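Local coordinates for protein catalase (Corynebacterium glutamicum, PDB 4B7H) that breaks down hydrogen peroxide into water and oxygen at a haem iron, carries bound NADPH, and is inhibited by nitric oxide, at residues 201-206 / 253-258; 261-266 / 313-318; 277-282 / 300-305. One frame throughout, in Å; residues are numbered along the deposited sequence.

Contact 1: 201-206 / 253-258; sequences KTSRHQ and DYQRED
Arg204 grips Asp258 side-on, giving one nitrogen to each carboxylate oxygen. Its NE lies 2.8 Å from Asp258 OD2 and points almost straight at it (178°), while Arg204 NH2 meets the syn lone pair of Asp258 OD1, also at 2.8 Å. The two flat groups are nearly coplanar, 24° apart. A bend at chi3 (-71°) helps bring the guanidinium side-on to the carboxylate. Thr202 packs in beside this salt bridge: its CB stands 3.4 Å from Asp258 OD2, its CG2 lies against the carboxylate carbon, and a short beta-branched residue suits so close a fit. The loop 201-206 runs from helix 187-194 to strand 208-209 of the catalase barrel domain, and an ST motif shapes it where it meets the start of helix 254-264. Here Thr202 OG1 accepts the backbone N-H of His205 (3.0 Å) and also pairs with His205 ND1 at 2.6 Å. That holds the imidazole where its CE1 lies over one face of the Arg204 guanidinium, toward the rim. Deeper in, water takes over: one molecule accepts from Ser203 N and donates to both Gln255 O and Asp258 OD2 (2.7 Å for the carboxylate bond), giving that oxygen a further partner. Two more waters tie Gln255 to Gln206, though their bonds to Gln255 are weak, and Ser203 OG, which binds one of them, also bonds to His74. The outer margin is looser. Gln255 NE2 donates only weakly to Lys201 O (3.3 Å), and the ring edge of Tyr254 brings CE2 to 3.3 Å from that same Lys201 O. Beyond them the long, extended lysine chain leads away from the helix, its ammonium forming a long, weak ion pair with Asp237.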
loop_
_atom_site.group_PDB
_atom_site.type_symbol
_atom_site.label_atom_id
_atom_site.label_comp_id
_atom_site.label_asym_id
_atom_site.label_seq_id
_atom_site.Cartn_x
_atom_site.Cartn_y
_atom_site.Cartn_z
ATOM N N LYS A 201 25.612 -6.714 27.231
ATOM C CA LYS A 201 25.665 -5.265 27.424
ATOM C C LYS A 201 25.551 -4.500 26.107
ATOM O O LYS A 201 24.887 -3.459 26.045
ATOM C CB LYS A 201 26.937 -4.839 28.160
ATOM C CG LYS A 201 27.009 -5.334 29.591
ATOM C CD LYS A 201 28.189 -4.724 30.327
ATOM C CE LYS A 201 28.272 -5.267 31.749
ATOM N NZ LYS A 201 29.284 -4.550 32.571
ATOM N N THR A 202 26.218 -4.996 25.066
ATOM C CA THR A 202 26.272 -4.295 23.790
ATOM C C THR A 202 26.126 -5.280 22.641
ATOM O O THR A 202 26.113 -6.505 22.840
ATOM C CB THR A 202 27.619 -3.557 23.584
ATOM O OG1 THR A 202 28.628 -4.510 23.231
ATOM C CG2 THR A 202 28.052 -2.790 24.836
ATOM N N SER A 203 26.038 -4.743 21.431
ATOM C CA SER A 203 26.067 -5.579 20.239
ATOM C C SER A 203 27.450 -6.139 19.953
ATOM O O SER A 203 27.579 -7.142 19.246
ATOM C CB SER A 203 25.612 -4.782 19.026
ATOM O OG SER A 203 24.285 -4.342 19.184
ATOM N N ARG A 204 28.483 -5.472 20.472
ATOM C CA ARG A 204 29.869 -5.858 20.220
ATOM C C ARG A 204 30.335 -6.982 21.138
ATOM O O ARG A 204 31.290 -7.699 20.814
ATOM C CB ARG A 204 30.792 -4.650 20.398
ATOM C CG ARG A 204 30.389 -3.438 19.555
ATOM C CD ARG A 204 31.321 -2.252 19.793
ATOM N NE ARG A 204 31.127 -1.667 21.117
ATOM C CZ ARG A 204 32.076 -1.524 22.035
ATOM N NH1 ARG A 204 33.324 -1.916 21.793
ATOM N NH2 ARG A 204 31.769 -0.978 23.204
ATOM N N HIS A 205 29.662 -7.124 22.278
ATOM C CA HIS A 205 30.059 -8.074 23.310
ATOM C C HIS A 205 29.169 -9.314 23.352
ATOM O O HIS A 205 28.705 -9.735 24.420
ATOM C CB HIS A 205 30.074 -7.372 24.668
ATOM C CG HIS A 205 31.130 -6.315 24.782
ATOM N ND1 HIS A 205 30.920 -5.001 24.419
ATOM C CD2 HIS A 205 32.419 -6.387 25.194
ATOM C CE1 HIS A 205 32.026 -4.306 24.621
ATOM N NE2 HIS A 205 32.952 -5.125 25.087
ATOM N N GLN A 206 28.936 -9.889 22.176
ATOM C CA GLN A 206 28.174 -11.125 22.041
ATOM C C GLN A 206 28.690 -11.848 20.812
ATOM O O GLN A 206 29.171 -11.213 19.864
ATOM C CB GLN A 206 26.677 -10.827 21.868
ATOM C CG GLN A 206 26.366 -10.149 20.538
ATOM C CD GLN A 206 24.956 -9.630 20.429
ATOM O OE1 GLN A 206 24.076 -9.964 21.235
ATOM N NE2 GLN A 206 24.729 -8.790 19.425
ATOM N N ASP A 253 18.143 3.237 23.901
ATOM C CA ASP A 253 18.960 3.016 22.722
ATOM C C ASP A 253 20.417 2.759 23.088
ATOM O O ASP A 253 21.320 3.070 22.323
ATOM C CB ASP A 253 18.837 4.229 21.798
ATOM C CG ASP A 253 17.396 4.509 21.393
ATOM O OD1 ASP A 253 16.593 3.554 21.301
ATOM O OD2 ASP A 253 17.051 5.685 21.176
ATOM N N TYR A 254 20.634 2.164 24.257
ATOM C CA TYR A 254 21.978 1.946 24.772
ATOM C C TYR A 254 22.902 1.255 23.778
ATOM O O TYR A 254 24.056 1.659 23.600
ATOM C CB TYR A 254 21.897 1.132 26.061
ATOM C CG TYR A 254 23.224 0.945 26.755
ATOM C CD1 TYR A 254 23.734 1.925 27.604
ATOM C CD2 TYR A 254 23.959 -0.223 26.584
ATOM C CE1 TYR A 254 24.944 1.753 28.252
ATOM C CE2 TYR A 254 25.181 -0.404 27.228
ATOM C CZ TYR A 254 25.664 0.587 28.061
ATOM O OH TYR A 254 26.866 0.411 28.701
ATOM N N GLN A 255 22.399 0.212 23.122
ATOM C CA GLN A 255 23.241 -0.578 22.234
ATOM C C GLN A 255 23.410 0.089 20.876
ATOM O O GLN A 255 24.495 0.031 20.281
ATOM C CB GLN A 255 22.699 -2.002 22.101
ATOM C CG GLN A 255 22.610 -2.734 23.434
ATOM C CD GLN A 255 22.206 -4.178 23.266
ATOM O OE1 GLN A 255 21.506 -4.539 22.325
ATOM N NE2 GLN A 255 22.649 -5.018 24.188
ATOM N N ARG A 256 22.340 0.711 20.385
ATOM C CA ARG A 256 22.416 1.524 19.174
ATOM C C ARG A 256 23.485 2.606 19.344
ATOM O O ARG A 256 24.351 2.788 18.486
ATOM C CB ARG A 256 21.046 2.153 18.887
ATOM C CG ARG A 256 21.008 3.033 17.648
ATOM C CD ARG A 256 19.608 3.594 17.388
ATOM N NE ARG A 256 18.627 2.540 17.133
ATOM C CZ ARG A 256 17.399 2.748 16.657
ATOM N NH1 ARG A 256 16.990 3.982 16.385
ATOM N NH2 ARG A 256 16.588 1.715 16.444
ATOM N N GLU A 257 23.422 3.316 20.464
ATOM C CA GLU A 257 24.355 4.402 20.717
ATOM C C GLU A 257 25.773 3.869 20.905
ATOM O O GLU A 257 26.735 4.471 20.421
ATOM C CB GLU A 257 23.902 5.211 21.935
ATOM C CG GLU A 257 24.749 6.445 22.205
ATOM C CD GLU A 257 23.992 7.534 22.945
ATOM O OE1 GLU A 257 22.876 7.271 23.447
ATOM O OE2 GLU A 257 24.511 8.664 23.016
ATOM N N ASP A 258 25.906 2.746 21.604
ATOM C CA ASP A 258 27.229 2.162 21.805
ATOM C C ASP A 258 27.921 1.822 20.488
ATOM O O ASP A 258 29.114 2.099 20.318
ATOM C CB ASP A 258 27.144 0.907 22.669
ATOM C CG ASP A 258 28.437 0.120 22.669
ATOM O OD1 ASP A 258 29.316 0.417 23.512
ATOM O OD2 ASP A 258 28.586 -0.784 21.816
HETATM O O HOH W 1 23.351 -7.443 22.273
HETATM O O HOH W 2 22.607 -6.419 19.762
HETATM O O HOH W 3 26.405 -1.999 20.700
#

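Contact 2: 261-266 / 313-318; sequences NAIENG and NRNPRN
The 2.9 Å bond from Asn265 N to Asn261 O spans the helical turn that sets Ile263 against Asn313, Arg314 and Asn315. A Schellman motif closes helix 254-264 just beyond, with Gly266 N bonded to Ile263 O at 3.1 Å; glycine suits the position after the last turn because the backbone there has positive phi. Ile263 sends CG2 opposite its own nitrogen and so lays this methyl against the strand end, 3.8 Å from Asn313 C and 3.7 Å from Asn315 N. Its other branch, ending in CD1, runs alongside the Asn315 side chain in the opposite direction, so the two slide past each other. A beta-branched residue is apt here, since one branch can cover backbone while the second covers a neighbouring side chain. The strand itself is irregular: Asn313 and Arg314 together face Phe77 of strand 73-82 in a classic beta bulge. Both side chains start out away from the helix; the Asn313 amide bonds to Ser4 and Glu79, and the Arg314 guanidinium to Asp7 and the carbonyl of Glu2. At the exposed margin Glu264 bends at chi2 (-61°) and brings its carboxylate beside the Asn315 amide, OE2 lying 3.8 Å from Asn315 CG, with the two planes only 15° apart. Arg314 stays apart from this carboxylate, its NH1 being 6.5 Å from Glu264 OE2. The contact therefore rests mainly on Ile263 packed against Asn315, side chain as well as backbone, and against the main chain of Asn313 and Arg314, while the charge of Arg314 is spent on the N-terminal segment and can probably attract Glu264 only weakly.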
loop_
_atom_site.group_PDB
_atom_site.type_symbol
_atom_site.label_atom_id
_atom_site.label_comp_id
_atom_site.label_asym_id
_atom_site.label_seq_id
_atom_site.Cartn_x
_atom_site.Cartn_y
_atom_site.Cartn_z
ATOM N N ASN A 261 28.899 5.057 18.547
ATOM C CA ASN A 261 30.035 5.700 19.195
ATOM C C ASN A 261 31.338 4.925 18.996
ATOM O O ASN A 261 32.382 5.523 18.740
ATOM C CB ASN A 261 29.764 5.890 20.690
ATOM C CG ASN A 261 28.800 7.028 20.979
ATOM O OD1 ASN A 261 28.655 7.954 20.186
ATOM N ND2 ASN A 261 28.154 6.972 22.138
ATOM N N ALA A 262 31.279 3.598 19.102
ATOM C CA ALA A 262 32.480 2.777 18.944
ATOM C C ALA A 262 33.086 3.002 17.566
ATOM O O ALA A 262 34.296 3.214 17.418
ATOM C CB ALA A 262 32.156 1.310 19.141
ATOM N N ILE A 263 32.242 2.981 16.548
ATOM C CA ILE A 263 32.740 3.145 15.191
ATOM C C ILE A 263 33.222 4.577 14.934
ATOM O O ILE A 263 34.260 4.776 14.295
ATOM C CB ILE A 263 31.707 2.676 14.152
ATOM C CG1 ILE A 263 31.524 1.166 14.287
ATOM C CG2 ILE A 263 32.145 3.042 12.732
ATOM C CD1 ILE A 263 30.432 0.615 13.431
ATOM N N GLU A 264 32.495 5.565 15.459
ATOM C CA GLU A 264 32.905 6.963 15.315
ATOM C C GLU A 264 34.272 7.214 15.955
ATOM O O GLU A 264 35.062 8.034 15.467
ATOM C CB GLU A 264 31.862 7.896 15.940
ATOM C CG GLU A 264 30.601 8.070 15.119
ATOM C CD GLU A 264 30.871 8.674 13.748
ATOM O OE1 GLU A 264 31.494 9.756 13.696
ATOM O OE2 GLU A 264 30.468 8.061 12.723
ATOM N N ASN A 265 34.550 6.490 17.036
ATOM C CA ASN A 265 35.788 6.664 17.788
ATOM C C ASN A 265 36.930 5.796 17.271
ATOM O O ASN A 265 38.033 5.834 17.805
ATOM C CB ASN A 265 35.559 6.383 19.278
ATOM C CG ASN A 265 34.606 7.370 19.919
ATOM O OD1 ASN A 265 34.439 8.492 19.441
ATOM N ND2 ASN A 265 33.974 6.955 21.013
ATOM N N GLY A 266 36.669 5.003 16.238
ATOM C CA GLY A 266 37.703 4.161 15.665
ATOM C C GLY A 266 37.919 2.839 16.381
ATOM O O GLY A 266 38.875 2.112 16.083
ATOM N N ASN A 313 33.534 -1.124 10.357
ATOM C CA ASN A 313 34.303 0.118 10.302
ATOM C C ASN A 313 33.602 1.305 9.639
ATOM O O ASN A 313 34.242 2.308 9.336
ATOM C CB ASN A 313 35.681 -0.119 9.656
ATOM C CG ASN A 313 35.585 -0.569 8.202
ATOM O OD1 ASN A 313 34.496 -0.622 7.616
ATOM N ND2 ASN A 313 36.733 -0.892 7.610
ATOM N N ARG A 314 32.293 1.205 9.428
ATOM C CA ARG A 314 31.565 2.292 8.792
ATOM C C ARG A 314 30.154 2.390 9.349
ATOM O O ARG A 314 29.387 1.425 9.288
ATOM C CB ARG A 314 31.531 2.075 7.274
ATOM C CG ARG A 314 30.580 3.017 6.509
ATOM C CD ARG A 314 31.068 4.476 6.494
ATOM N NE ARG A 314 32.356 4.575 5.816
ATOM C CZ ARG A 314 33.501 4.911 6.403
ATOM N NH1 ARG A 314 33.526 5.239 7.689
ATOM N NH2 ARG A 314 34.623 4.939 5.692
ATOM N N ASN A 315 29.813 3.553 9.892
ATOM C CA ASN A 315 28.447 3.825 10.310
ATOM C C ASN A 315 27.591 4.099 9.076
ATOM O O ASN A 315 28.107 4.555 8.048
ATOM C CB ASN A 315 28.399 5.042 11.238
ATOM C CG ASN A 315 28.752 4.707 12.680
ATOM O OD1 ASN A 315 29.413 5.490 13.375
ATOM N ND2 ASN A 315 28.303 3.551 13.139
ATOM N N PRO A 316 26.278 3.829 9.163
ATOM C CA PRO A 316 25.432 4.231 8.030
ATOM C C PRO A 316 25.476 5.749 7.792
ATOM O O PRO A 316 25.734 6.516 8.726
ATOM C CB PRO A 316 24.023 3.822 8.482
ATOM C CG PRO A 316 24.091 3.761 9.973
ATOM C CD PRO A 316 25.493 3.330 10.306
ATOM N N ARG A 317 25.226 6.168 6.555
ATOM C CA ARG A 317 25.064 7.587 6.243
ATOM C C ARG A 317 23.681 8.078 6.668
ATOM O O ARG A 317 23.536 9.211 7.119
ATOM C CB ARG A 317 25.226 7.837 4.743
ATOM C CG ARG A 317 26.456 7.232 4.102
ATOM C CD ARG A 317 27.716 7.955 4.484
ATOM N NE ARG A 317 28.833 7.589 3.612
ATOM C CZ ARG A 317 30.101 7.557 4.007
ATOM N NH1 ARG A 317 30.410 7.858 5.261
ATOM N NH2 ARG A 317 31.057 7.216 3.153
ATOM N N ASN A 318 22.668 7.228 6.500
ATOM C CA ASN A 318 21.292 7.573 6.849
ATOM C C ASN A 318 20.626 6.314 7.393
ATOM O O ASN A 318 20.514 5.310 6.682
ATOM C CB ASN A 318 20.533 8.139 5.633
ATOM C CG ASN A 318 19.079 8.486 5.945
ATOM O OD1 ASN A 318 18.285 7.612 6.290
ATOM N ND2 ASN A 318 18.719 9.763 5.800
#

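Contact 3: 277-282 / 300-305; sequences IMPFED and KDYPLI
The long connection between the neighbouring strands 270-279 and 305-314, which also supplies Thr296, Trp297, Ser298 and Gln299 to the NADPH pocket, is fastened to the end of the first strand by a Met-aromatic contact. The Tyr302 side chain sets out toward the strand, and Met278 packs against its ring. Met278 CB sits over one face, 4.3 Å from the ring centroid and 22° off the normal, a CH-pi contact displaced toward the rim. The Met278 chain starts out extended, CG trans to N, and passes across the ring obliquely, so that SD lies 5.2 Å from the same centroid, 33° off the normal. A bend at chi3 then brings Met278 CE to 3.6 Å from Tyr302 CE2. Methionine suits this place: it is unbranched and flexible, and its polarisable sulfur sits comfortably near an aromatic ring. Pro279 adds its CD, 4.0 Å from Tyr302 CE1, and Ile277 O approaches CD1 of the ring at 3.3 Å. Past the strand the chain turns, with Asp282 N bonded to Pro279 O, and that turn carries Asp282 to the far end of the tyrosine. There Tyr302 OH donates to Asp282 OD2 at 2.7 Å, meeting the oxygen on its anti side and 17° out of the carboxylate plane. At the other end of the contact the two backbones do not bond directly; a water accepts from Ile277 N at 2.9 Å and donates to Pro303 O. Tyrosine thus serves twice, its ring as an apolar surface and its hydroxyl as an anchor. Because the hydroxyl donates its hydrogen bond to Asp282, the short contact probably favours the ionised carboxylate and a neutral phenol.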
loop_
_atom_site.group_PDB
_atom_site.type_symbol
_atom_site.label_atom_id
_atom_site.label_comp_id
_atom_site.label_asym_id
_atom_site.label_seq_id
_atom_site.Cartn_x
_atom_site.Cartn_y
_atom_site.Cartn_z
ATOM N N ILE A 277 32.175 -28.351 10.798
ATOM C CA ILE A 277 31.984 -29.077 9.553
ATOM C C ILE A 277 31.684 -30.541 9.850
ATOM O O ILE A 277 32.523 -31.251 10.409
ATOM C CB ILE A 277 33.223 -28.960 8.636
ATOM C CG1 ILE A 277 33.496 -27.488 8.298
ATOM C CG2 ILE A 277 33.034 -29.790 7.361
ATOM C CD1 ILE A 277 34.725 -27.273 7.433
ATOM N N MET A 278 30.479 -30.978 9.496
ATOM C CA MET A 278 30.089 -32.373 9.651
ATOM C C MET A 278 30.066 -33.070 8.297
ATOM O O MET A 278 29.306 -32.694 7.411
ATOM C CB MET A 278 28.716 -32.471 10.315
ATOM C CG MET A 278 28.168 -33.892 10.396
ATOM S SD MET A 278 26.478 -33.940 11.029
ATOM C CE MET A 278 26.729 -33.513 12.749
ATOM N N PRO A 279 30.916 -34.090 8.121
ATOM C CA PRO A 279 30.882 -34.838 6.858
ATOM C C PRO A 279 29.468 -35.332 6.547
ATOM O O PRO A 279 28.722 -35.700 7.466
ATOM C CB PRO A 279 31.821 -36.020 7.130
ATOM C CG PRO A 279 32.784 -35.483 8.145
ATOM C CD PRO A 279 31.956 -34.594 9.037
ATOM N N PHE A 280 29.102 -35.316 5.270
ATOM C CA PHE A 280 27.766 -35.707 4.834
ATOM C C PHE A 280 27.385 -37.074 5.399
ATOM O O PHE A 280 26.259 -37.274 5.862
ATOM C CB PHE A 280 27.721 -35.715 3.303
ATOM C CG PHE A 280 26.338 -35.846 2.718
ATOM C CD1 PHE A 280 25.546 -34.722 2.502
ATOM C CD2 PHE A 280 25.844 -37.089 2.344
ATOM C CE1 PHE A 280 24.279 -34.844 1.942
ATOM C CE2 PHE A 280 24.584 -37.217 1.790
ATOM C CZ PHE A 280 23.796 -36.090 1.591
ATOM N N GLU A 281 28.336 -38.006 5.393
ATOM C CA GLU A 281 28.065 -39.371 5.845
ATOM C C GLU A 281 27.958 -39.527 7.373
ATOM O O GLU A 281 27.529 -40.573 7.856
ATOM C CB GLU A 281 29.098 -40.344 5.269
ATOM C CG GLU A 281 30.503 -40.157 5.802
ATOM C CD GLU A 281 31.334 -39.177 4.989
ATOM O OE1 GLU A 281 30.758 -38.267 4.349
ATOM O OE2 GLU A 281 32.577 -39.321 4.994
ATOM N N ASP A 282 28.346 -38.494 8.122
ATOM C CA ASP A 282 28.239 -38.499 9.589
ATOM C C ASP A 282 26.812 -38.239 10.071
ATOM O O ASP A 282 26.458 -38.576 11.206
ATOM C CB ASP A 282 29.118 -37.400 10.202
ATOM C CG ASP A 282 30.568 -37.813 10.377
ATOM O OD1 ASP A 282 31.026 -38.750 9.686
ATOM O OD2 ASP A 282 31.257 -37.175 11.212
ATOM N N LYS A 300 32.857 -30.679 21.088
ATOM C CA LYS A 300 33.771 -31.785 21.353
ATOM C C LYS A 300 33.758 -32.764 20.183
ATOM O O LYS A 300 34.750 -33.436 19.918
ATOM C CB LYS A 300 33.395 -32.505 22.646
ATOM C CG LYS A 300 33.226 -31.576 23.830
ATOM C CD LYS A 300 33.096 -32.352 25.128
ATOM C CE LYS A 300 32.380 -31.538 26.195
ATOM N NZ LYS A 300 32.510 -32.160 27.547
ATOM N N ASP A 301 32.626 -32.844 19.490
ATOM C CA ASP A 301 32.508 -33.709 18.327
ATOM C C ASP A 301 32.948 -32.980 17.061
ATOM O O ASP A 301 33.582 -33.569 16.184
ATOM C CB ASP A 301 31.067 -34.209 18.181
ATOM C CG ASP A 301 30.602 -35.026 19.379
ATOM O OD1 ASP A 301 31.399 -35.838 19.905
ATOM O OD2 ASP A 301 29.429 -34.859 19.792
ATOM N N TYR A 302 32.608 -31.695 16.979
ATOM C CA TYR A 302 32.895 -30.877 15.806
ATOM C C TYR A 302 33.472 -29.543 16.257
ATOM O O TYR A 302 32.731 -28.586 16.488
ATOM C CB TYR A 302 31.627 -30.704 14.954
ATOM C CG TYR A 302 31.159 -32.040 14.441
ATOM C CD1 TYR A 302 31.791 -32.640 13.357
ATOM C CD2 TYR A 302 30.134 -32.734 15.074
ATOM C CE1 TYR A 302 31.399 -33.884 12.899
ATOM C CE2 TYR A 302 29.738 -33.985 14.625
ATOM C CZ TYR A 302 30.374 -34.550 13.534
ATOM O OH TYR A 302 29.985 -35.793 13.087
ATOM N N PRO A 303 34.806 -29.488 16.424
ATOM C CA PRO A 303 35.443 -28.257 16.907
ATOM C C PRO A 303 35.310 -27.118 15.904
ATOM O O PRO A 303 35.020 -27.355 14.737
ATOM C CB PRO A 303 36.921 -28.652 17.047
ATOM C CG PRO A 303 36.921 -30.141 17.130
ATOM C CD PRO A 303 35.775 -30.589 16.272
ATOM N N LEU A 304 35.528 -25.890 16.353
ATOM C CA LEU A 304 35.466 -24.754 15.449
ATOM C C LEU A 304 36.691 -24.720 14.536
ATOM O O LEU A 304 37.827 -24.876 14.998
ATOM C CB LEU A 304 35.326 -23.450 16.232
ATOM C CG LEU A 304 34.132 -23.398 17.197
ATOM C CD1 LEU A 304 34.026 -22.021 17.843
ATOM C CD2 LEU A 304 32.809 -23.804 16.527
ATOM N N ILE A 305 36.442 -24.546 13.240
ATOM C CA ILE A 305 37.489 -24.450 12.225
ATOM C C ILE A 305 37.538 -23.005 11.727
ATOM O O ILE A 305 36.520 -22.461 11.313
ATOM C CB ILE A 305 37.209 -25.390 11.024
ATOM C CG1 ILE A 305 37.468 -26.851 11.385
ATOM C CG2 ILE A 305 38.111 -25.057 9.855
ATOM C CD1 ILE A 305 36.376 -27.512 12.111
HETATM O O HOH W 4 33.905 -29.221 12.930
#

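In the fold
Contacts 1 and 2 share helix 254-264, the first at its start and the second at its end; their centres are 13 Å apart and they touch where Arg204 CD packs on Ala262 CB at 3.7 Å. Both also reach the second subunit of the tetramer. Contact 3 lies remote, its centre 32 Å from that of contact 1 and 37 Å from that of contact 2, yet the sheet joins it to contact 2, for strands 270-279 and 305-314 are neighbours. Contact 1 is on the haem side, with the Ser203 side chain about 10 Å from the cofactor, whereas in contact 3 the Tyr302 side chain is about 8 Å from NADPH.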